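Local coordinates for endoglucanase, glycoside hydrolase family 5 protein (Cytophaga hutchinsonii, PDB 5IHS) that probably hydrolyses internal beta-1,4-glucosidic bonds of cellulose as a periplasmic endoglucanase with a TIM-barrel fold, at residues E102-I114 / F139-I153. Numbering follows the deposited sequence.
Sequences EKMKVMEVVNAAI and FFSEMAKKYGNIPNI
Tyr147 holds its CG anti to the carbonyl carbon, beside the backbone N (chi1 -63°), which lays its ring over Val110 of helix 99-116, and Val110 meets it with CG1 set anti to the backbone N. The result is a CH-pi contact: Val110 CG1 stands 3.7 Å from the centroid of the Tyr147 ring, almost straight over its centre, while the CG of Lys146 covers the opposite face. Val110, Asn111, Met107 and Ile114 form the hole that receives this ring as a knob. At its far end Tyr147 OH donates to Asn111 OD1 at 2.7 Å, from 41° above the carbonyl plane and therefore not along a lone pair. A phenylalanine in its place would probably keep the packing against Val110 but leave Asn111 OD1 without this donor. A water accepting from both Asn111 ND2 and Lys146 NZ adds a polar link beside that bond. Near the start of both segments, the extended side chain of Lys103 passes the Met143 methyl, tightly at 3.4 Å between Lys103 CE and Met143 CE, and its NZ forms a salt bridge with Glu142 OE1 (2.6 Å), approaching from above the carboxylate plane. Toward the other end, Ile114 CD1 lies 3.9 Å from Ile150 CG2, and Ile153 CD1 reaches Val110 CG1 at 3.6 Å. Asn152 ND2 bonds to Ile118 O and, through a second water, is linked to Ile114 O. The helix axes, 30° from parallel, belong to successive barrel helices flanking strand 119-125, whose Val120 and Ile122 touch Val110; beyond, Phe140 packs on helix 167-185.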
ATOM      1  N   GLU A 102      14.248  -8.898  -8.047  1.00  9.88           N
ATOM      2  CA  GLU A 102      13.050  -8.219  -7.568  1.00  9.44           C
ATOM      3  C   GLU A 102      13.207  -7.779  -6.117  1.00  9.40           C
ATOM      4  O   GLU A 102      12.767  -6.687  -5.748  1.00  9.28           O
ATOM      5  CB  GLU A 102      11.810  -9.082  -7.800  1.00  9.93           C
ATOM      6  CG  GLU A 102      11.537  -9.358  -9.289  1.00 10.24           C
ATOM      7  CD  GLU A 102      11.600  -8.102 -10.169  1.00 10.70           C
ATOM      8  OE1 GLU A 102      10.826  -7.151  -9.924  1.00 10.95           O
ATOM      9  OE2 GLU A 102      12.447  -8.058 -11.090  1.00 12.60           O
ATOM     10  N   LYS A 103      13.850  -8.598  -5.286  1.00  9.62           N
ATOM     11  CA  LYS A 103      14.111  -8.188  -3.913  1.00  9.95           C
ATOM     12  C   LYS A 103      15.020  -6.966  -3.874  1.00  9.18           C
ATOM     13  O   LYS A 103      14.840  -6.084  -3.030  1.00  9.88           O
ATOM     14  CB  LYS A 103      14.725  -9.361  -3.151  1.00 12.77           C
ATOM     15  CG  LYS A 103      15.133  -9.103  -1.717  1.00 17.45           C
ATOM     16  CD  LYS A 103      15.860 -10.345  -1.168  1.00 21.61           C
ATOM     17  CE  LYS A 103      16.645 -10.072   0.113  1.00 24.51           C
ATOM     18  NZ  LYS A 103      17.417 -11.240   0.609  1.00 25.82           N
ATOM     19  N   MET A 104      15.995  -6.888  -4.787  1.00  8.84           N
ATOM     20  CA  MET A 104      16.878  -5.726  -4.832  1.00  9.61           C
ATOM     21  C   MET A 104      16.087  -4.442  -5.054  1.00  9.15           C
ATOM     22  O   MET A 104      16.352  -3.421  -4.406  1.00  9.27           O
ATOM     23  CB  MET A 104      17.914  -5.912  -5.947  1.00 11.40           C
ATOM     24  CG  MET A 104      18.851  -4.730  -6.140  1.00 13.85           C
ATOM     25  SD  MET A 104      19.753  -4.763  -7.701  1.00 16.88           S
ATOM     26  CE  MET A 104      18.412  -4.455  -8.866  1.00 19.52           C
ATOM     27  N   LYS A 105      15.125  -4.467  -5.987  1.00  8.55           N
ATOM     28  CA  LYS A 105      14.318  -3.283  -6.271  1.00  8.73           C
ATOM     29  C   LYS A 105      13.528  -2.859  -5.044  1.00  8.15           C
ATOM     30  O   LYS A 105      13.421  -1.662  -4.741  1.00  8.47           O
ATOM     31  CB  LYS A 105      13.357  -3.563  -7.426  1.00  9.76           C
ATOM     32  CG  LYS A 105      14.016  -3.797  -8.758  1.00 11.23           C
ATOM     33  CD  LYS A 105      13.006  -4.330  -9.762  1.00 12.56           C
ATOM     34  CE  LYS A 105      13.647  -4.684 -11.079  1.00 13.18           C
ATOM     35  NZ  LYS A 105      12.696  -5.417 -11.928  1.00 11.67           N
ATOM     36  N   VAL A 106      12.927  -3.827  -4.346  1.00  8.29           N
ATOM     37  CA  VAL A 106      12.205  -3.520  -3.113  1.00  8.42           C
ATOM     38  C   VAL A 106      13.137  -2.869  -2.100  1.00  8.11           C
ATOM     39  O   VAL A 106      12.800  -1.846  -1.491  1.00  7.73           O
ATOM     40  CB  VAL A 106      11.555  -4.792  -2.540  1.00  8.86           C
ATOM     41  CG1 VAL A 106      10.984  -4.538  -1.150  1.00  9.38           C
ATOM     42  CG2 VAL A 106      10.487  -5.319  -3.467  1.00  9.82           C
ATOM     43  N   MET A 107      14.309  -3.469  -1.888  1.00  8.08           N
ATOM     44  CA  MET A 107      15.223  -2.950  -0.881  1.00  8.72           C
ATOM     45  C   MET A 107      15.726  -1.558  -1.235  1.00  8.32           C
ATOM     46  O   MET A 107      15.960  -0.742  -0.340  1.00  8.52           O
ATOM     47  CB  MET A 107      16.384  -3.915  -0.668  1.00  9.35           C
ATOM     48  CG  MET A 107      15.948  -5.207   0.006  1.00 10.65           C
ATOM     49  SD  MET A 107      17.293  -6.269   0.517  1.00 13.63           S
ATOM     50  CE  MET A 107      18.035  -6.641  -1.062  1.00 15.00           C
ATOM     51  N   GLU A 108      15.898  -1.259  -2.520  1.00  8.24           N
ATOM     52  CA  GLU A 108      16.310   0.088  -2.885  1.00  8.67           C
ATOM     53  C   GLU A 108      15.258   1.103  -2.458  1.00  7.84           C
ATOM     54  O   GLU A 108      15.590   2.175  -1.938  1.00  8.23           O
ATOM     55  CB  GLU A 108      16.588   0.156  -4.381  1.00  9.81           C
ATOM     56  CG  GLU A 108      17.172   1.489  -4.833  1.00 12.31           C
ATOM     57  CD  GLU A 108      18.593   1.779  -4.287  1.00 15.32           C
ATOM     58  OE1 GLU A 108      19.212   0.876  -3.691  1.00 18.09           O
ATOM     59  OE2 GLU A 108      19.086   2.925  -4.453  1.00 18.01           O
ATOM     60  N   VAL A 109      13.978   0.778  -2.650  1.00  7.30           N
ATOM     61  CA  VAL A 109      12.907   1.680  -2.243  1.00  7.33           C
ATOM     62  C   VAL A 109      12.813   1.770  -0.723  1.00  7.00           C
ATOM     63  O   VAL A 109      12.658   2.860  -0.167  1.00  7.44           O
ATOM     64  CB  VAL A 109      11.586   1.258  -2.911  1.00  7.80           C
ATOM     65  CG1 VAL A 109      10.404   2.035  -2.347  1.00  8.15           C
ATOM     66  CG2 VAL A 109      11.702   1.459  -4.429  1.00  8.49           C
ATOM     67  N   VAL A 110      12.877   0.631  -0.034  1.00  7.39           N
ATOM     68  CA  VAL A 110      12.867   0.641   1.428  1.00  7.90           C
ATOM     69  C   VAL A 110      14.018   1.479   1.966  1.00  7.57           C
ATOM     70  O   VAL A 110      13.832   2.315   2.862  1.00  7.94           O
ATOM     71  CB  VAL A 110      12.910  -0.797   1.981  1.00  8.43           C
ATOM     72  CG1 VAL A 110      13.116  -0.789   3.494  1.00  9.76           C
ATOM     73  CG2 VAL A 110      11.640  -1.551   1.609  1.00  8.94           C
ATOM     74  N   ASN A 111      15.224   1.257   1.432  1.00  7.94           N
ATOM     75  CA  ASN A 111      16.391   1.992   1.907  1.00  8.67           C
ATOM     76  C   ASN A 111      16.203   3.488   1.709  1.00  8.35           C
ATOM     77  O   ASN A 111      16.590   4.298   2.564  1.00  8.94           O
ATOM     78  CB  ASN A 111      17.643   1.507   1.174  1.00  9.45           C
ATOM     79  CG  ASN A 111      18.113   0.140   1.647  1.00 11.43           C
ATOM     80  OD1 ASN A 111      17.629  -0.385   2.646  1.00 12.29           O
ATOM     81  ND2 ASN A 111      19.088  -0.430   0.939  1.00 12.52           N
ATOM     82  N   ALA A 112      15.630   3.878   0.573  1.00  7.83           N
ATOM     83  CA  ALA A 112      15.402   5.292   0.308  1.00  8.10           C
ATOM     84  C   ALA A 112      14.356   5.867   1.248  1.00  7.73           C
ATOM     85  O   ALA A 112      14.499   6.993   1.726  1.00  8.24           O
ATOM     86  CB  ALA A 112      14.968   5.490  -1.141  1.00  8.56           C
ATOM     87  N   ALA A 113      13.278   5.122   1.512  1.00  7.36           N
ATOM     88  CA  ALA A 113      12.279   5.599   2.464  1.00  7.77           C
ATOM     89  C   ALA A 113      12.890   5.806   3.843  1.00  7.88           C
ATOM     90  O   ALA A 113      12.559   6.776   4.540  1.00  8.09           O
ATOM     91  CB  ALA A 113      11.113   4.617   2.540  1.00  7.74           C
ATOM     92  N   ILE A 114      13.777   4.898   4.261  1.00  8.00           N
ATOM     93  CA  ILE A 114      14.461   5.059   5.541  1.00  8.41           C
ATOM     94  C   ILE A 114      15.339   6.312   5.516  1.00  8.89           C
ATOM     95  O   ILE A 114      15.320   7.126   6.449  1.00  9.59           O
ATOM     96  CB  ILE A 114      15.251   3.780   5.894  1.00  9.61           C
ATOM     97  CG1 ILE A 114      14.291   2.609   6.142  1.00  9.72           C
ATOM     98  CG2 ILE A 114      16.140   4.000   7.110  1.00 10.51           C
ATOM     99  CD1 ILE A 114      14.966   1.233   6.142  1.00 10.31           C
ATOM    100  N   PHE A 139      10.843 -14.869   1.754  1.00  9.39           N
ATOM    101  CA  PHE A 139      10.975 -13.451   1.437  1.00  9.25           C
ATOM    102  C   PHE A 139      10.723 -12.587   2.664  1.00  8.68           C
ATOM    103  O   PHE A 139      11.514 -11.693   2.990  1.00  9.06           O
ATOM    104  CB  PHE A 139       9.998 -13.075   0.326  1.00  9.13           C
ATOM    105  CG  PHE A 139       9.946 -11.601   0.068  1.00  8.84           C
ATOM    106  CD1 PHE A 139      11.005 -10.959  -0.553  1.00  9.40           C
ATOM    107  CD2 PHE A 139       8.850 -10.848   0.454  1.00  8.89           C
ATOM    108  CE1 PHE A 139      10.972  -9.596  -0.785  1.00 10.34           C
ATOM    109  CE2 PHE A 139       8.813  -9.484   0.227  1.00  9.19           C
ATOM    110  CZ  PHE A 139       9.877  -8.854  -0.392  1.00  9.46           C
ATOM    111  N   PHE A 140       9.604 -12.820   3.347  1.00  8.54           N
ATOM    112  CA  PHE A 140       9.266 -11.975   4.481  1.00  8.35           C
ATOM    113  C   PHE A 140      10.202 -12.196   5.658  1.00  8.52           C
ATOM    114  O   PHE A 140      10.490 -11.244   6.390  1.00  9.26           O
ATOM    115  CB  PHE A 140       7.792 -12.117   4.848  1.00  8.25           C
ATOM    116  CG  PHE A 140       6.912 -11.269   3.987  1.00  7.96           C
ATOM    117  CD1 PHE A 140       6.941  -9.891   4.112  1.00  7.90           C
ATOM    118  CD2 PHE A 140       6.098 -11.825   3.014  1.00  7.74           C
ATOM    119  CE1 PHE A 140       6.176  -9.076   3.291  1.00  7.90           C
ATOM    120  CE2 PHE A 140       5.317 -11.006   2.193  1.00  7.61           C
ATOM    121  CZ  PHE A 140       5.359  -9.629   2.343  1.00  7.63           C
ATOM    122  N   SER A 141      10.696 -13.422   5.860  1.00  9.29           N
ATOM    123  CA  SER A 141      11.710 -13.645   6.889  0.66 10.34           C
ATOM    124  C   SER A 141      12.956 -12.815   6.610  1.00 10.51           C
ATOM    125  O   SER A 141      13.540 -12.210   7.520  1.00 11.42           O
ATOM    126  CB  SER A 141      12.099 -15.124   6.944  0.66 11.94           C
ATOM    127  OG  SER A 141      11.054 -15.925   7.446  0.66 12.37           O
ATOM    128  N   GLU A 142      13.395 -12.789   5.352  1.00 10.30           N
ATOM    129  CA  GLU A 142      14.577 -12.005   4.998  1.00 10.41           C
ATOM    130  C   GLU A 142      14.348 -10.519   5.237  1.00  9.97           C
ATOM    131  O   GLU A 142      15.222  -9.823   5.772  1.00 10.25           O
ATOM    132  CB  GLU A 142      14.935 -12.244   3.538  1.00 11.98           C
ATOM    133  CG  GLU A 142      15.480 -13.617   3.301  1.00 15.93           C
ATOM    134  CD  GLU A 142      15.730 -13.914   1.843  1.00 18.97           C
ATOM    135  OE1 GLU A 142      15.605 -12.991   1.013  1.00 20.48           O
ATOM    136  OE2 GLU A 142      16.060 -15.079   1.531  1.00 20.61           O
ATOM    137  N   MET A 143      13.184 -10.009   4.833  1.00  9.44           N
ATOM    138  CA  MET A 143      12.906  -8.592   5.015  1.00  9.61           C
ATOM    139  C   MET A 143      12.814  -8.240   6.490  1.00  9.50           C
ATOM    140  O   MET A 143      13.345  -7.210   6.922  1.00  9.73           O
ATOM    141  CB  MET A 143      11.620  -8.201   4.274  1.00 10.08           C
ATOM    142  CG  MET A 143      11.679  -8.313   2.747  1.00 11.70           C
ATOM    143  SD  MET A 143      12.934  -7.277   1.981  1.00 13.79           S
ATOM    144  CE  MET A 143      14.189  -8.489   1.764  1.00 16.49           C
ATOM    145  N   ALA A 144      12.135  -9.077   7.274  1.00  9.30           N
ATOM    146  CA  ALA A 144      11.984  -8.810   8.697  1.00  9.86           C
ATOM    147  C   ALA A 144      13.318  -8.915   9.427  1.00 10.37           C
ATOM    148  O   ALA A 144      13.593  -8.133  10.340  1.00 10.59           O
ATOM    149  CB  ALA A 144      10.955  -9.771   9.284  1.00 10.21           C
ATOM    150  N   LYS A 145      14.165  -9.870   9.045  1.00  9.66           N
ATOM    151  CA  LYS A 145      15.471  -9.961   9.693  1.00 10.76           C
ATOM    152  C   LYS A 145      16.297  -8.710   9.422  1.00 11.22           C
ATOM    153  O   LYS A 145      16.996  -8.209  10.311  1.00 12.88           O
ATOM    154  CB  LYS A 145      16.207 -11.218   9.230  1.00 12.92           C
ATOM    155  CG  LYS A 145      17.521 -11.457   9.984  1.00 15.44           C
ATOM    156  CD  LYS A 145      18.166 -12.798   9.637  1.00 18.58           C
ATOM    157  CE  LYS A 145      19.419 -13.037  10.477  1.00 22.12           C
ATOM    158  NZ  LYS A 145      20.109 -14.330  10.178  1.00 24.38           N
ATOM    159  N   LYS A 146      16.235  -8.191   8.201  1.00 10.49           N
ATOM    160  CA  LYS A 146      17.050  -7.033   7.857  1.00 11.79           C
ATOM    161  C   LYS A 146      16.479  -5.744   8.434  1.00 11.36           C
ATOM    162  O   LYS A 146      17.231  -4.907   8.948  1.00 12.83           O
ATOM    163  CB  LYS A 146      17.175  -6.916   6.340  1.00 12.96           C
ATOM    164  CG  LYS A 146      18.027  -5.724   5.903  1.00 14.50           C
ATOM    165  CD  LYS A 146      18.422  -5.805   4.442  1.00 15.54           C
ATOM    166  CE  LYS A 146      19.396  -4.687   4.045  1.00 15.84           C
ATOM    167  NZ  LYS A 146      19.558  -4.608   2.576  1.00 16.01           N
ATOM    168  N   TYR A 147      15.164  -5.561   8.353  1.00 10.37           N
ATOM    169  CA  TYR A 147      14.548  -4.277   8.659  1.00 10.57           C
ATOM    170  C   TYR A 147      13.707  -4.297   9.931  1.00 10.80           C
ATOM    171  O   TYR A 147      13.043  -3.299  10.234  1.00 11.52           O
ATOM    172  CB  TYR A 147      13.700  -3.830   7.469  1.00 11.32           C
ATOM    173  CG  TYR A 147      14.493  -3.595   6.198  1.00 12.00           C
ATOM    174  CD1 TYR A 147      15.362  -2.525   6.096  1.00 12.03           C
ATOM    175  CD2 TYR A 147      14.367  -4.433   5.103  1.00 13.29           C
ATOM    176  CE1 TYR A 147      16.079  -2.287   4.932  1.00 12.94           C
ATOM    177  CE2 TYR A 147      15.078  -4.209   3.939  1.00 14.48           C
ATOM    178  CZ  TYR A 147      15.940  -3.137   3.857  1.00 14.27           C
ATOM    179  OH  TYR A 147      16.648  -2.929   2.682  1.00 16.01           O
ATOM    180  N   GLY A 148      13.737  -5.393  10.694  1.00 11.74           N
ATOM    181  CA  GLY A 148      12.778  -5.587  11.767  1.00 13.98           C
ATOM    182  C   GLY A 148      12.784  -4.519  12.840  1.00 16.99           C
ATOM    183  O   GLY A 148      11.748  -4.253  13.455  1.00 20.64           O
ATOM    184  N   ASN A 149      13.931  -3.903  13.106  1.00 15.84           N
ATOM    185  CA  ASN A 149      14.011  -2.907  14.172  1.00 20.14           C
ATOM    186  C   ASN A 149      13.697  -1.474  13.717  1.00 18.50           C
ATOM    187  O   ASN A 149      14.053  -0.525  14.428  1.00 19.80           O
ATOM    188  CB  ASN A 149      15.398  -2.945  14.826  1.00 25.52           C
ATOM    189  CG  ASN A 149      15.400  -2.381  16.243  1.00 30.33           C
ATOM    190  OD1 ASN A 149      14.379  -2.403  16.936  1.00 32.26           O
ATOM    191  ND2 ASN A 149      16.554  -1.875  16.681  1.00 31.82           N
ATOM    192  N   ILE A 150      13.012  -1.280  12.595  1.00 15.99           N
ATOM    193  CA  ILE A 150      12.974   0.008  11.915  1.00 13.47           C
ATOM    194  C   ILE A 150      11.531   0.468  11.781  1.00 11.75           C
ATOM    195  O   ILE A 150      10.696  -0.272  11.253  1.00 12.34           O
ATOM    196  CB  ILE A 150      13.678  -0.066  10.548  1.00 14.31           C
ATOM    197  CG1 ILE A 150      15.128  -0.493  10.813  1.00 17.09           C
ATOM    198  CG2 ILE A 150      13.616   1.262   9.839  1.00 14.73           C
ATOM    199  CD1 ILE A 150      15.945  -0.711   9.609  1.00 18.54           C
ATOM    200  N   PRO A 151      11.182   1.683  12.226  1.00 10.57           N
ATOM    201  CA  PRO A 151       9.756   2.052  12.310  1.00 10.69           C
ATOM    202  C   PRO A 151       9.101   2.339  10.973  1.00  9.20           C
ATOM    203  O   PRO A 151       7.863   2.391  10.900  1.00  9.26           O
ATOM    204  CB  PRO A 151       9.770   3.304  13.195  1.00 12.03           C
ATOM    205  CG  PRO A 151      11.151   3.889  12.977  1.00 12.36           C
ATOM    206  CD  PRO A 151      12.057   2.697  12.856  1.00 11.82           C
ATOM    207  N   ASN A 152       9.880   2.530   9.915  1.00  8.79           N
ATOM    208  CA  ASN A 152       9.307   2.898   8.622  1.00  8.24           C
ATOM    209  C   ASN A 152       8.510   1.770   7.974  1.00  7.12           C
ATOM    210  O   ASN A 152       7.735   2.042   7.055  1.00  7.36           O
ATOM    211  CB  ASN A 152      10.435   3.254   7.649  1.00  8.16           C
ATOM    212  CG  ASN A 152      11.401   4.269   8.208  1.00  8.47           C
ATOM    213  OD1 ASN A 152      12.067   4.018   9.219  1.00  8.97           O
ATOM    214  ND2 ASN A 152      11.537   5.408   7.519  1.00  8.68           N
ATOM    215  N   ILE A 153       8.732   0.523   8.384  1.00  7.80           N
ATOM    216  CA  ILE A 153       8.304  -0.647   7.616  1.00  8.08           C
ATOM    217  C   ILE A 153       6.853  -1.007   7.909  1.00  7.40           C
ATOM    218  O   ILE A 153       6.463  -1.159   9.071  1.00  8.01           O
ATOM    219  CB  ILE A 153       9.194  -1.855   7.952  1.00  9.90           C
ATOM    220  CG1 ILE A 153      10.696  -1.522   7.891  1.00 11.50           C
ATOM    221  CG2 ILE A 153       8.795  -3.062   7.095  1.00 10.63           C
ATOM    222  CD1 ILE A 153      11.178  -1.124   6.542  1.00 11.66           C
TER
HETATM  223  O   HOH W   1      20.970  -2.304   2.296  1.00  9.52           O
HETATM  224  O   HOH W   2      13.693   7.138   8.605  1.00 10.03           O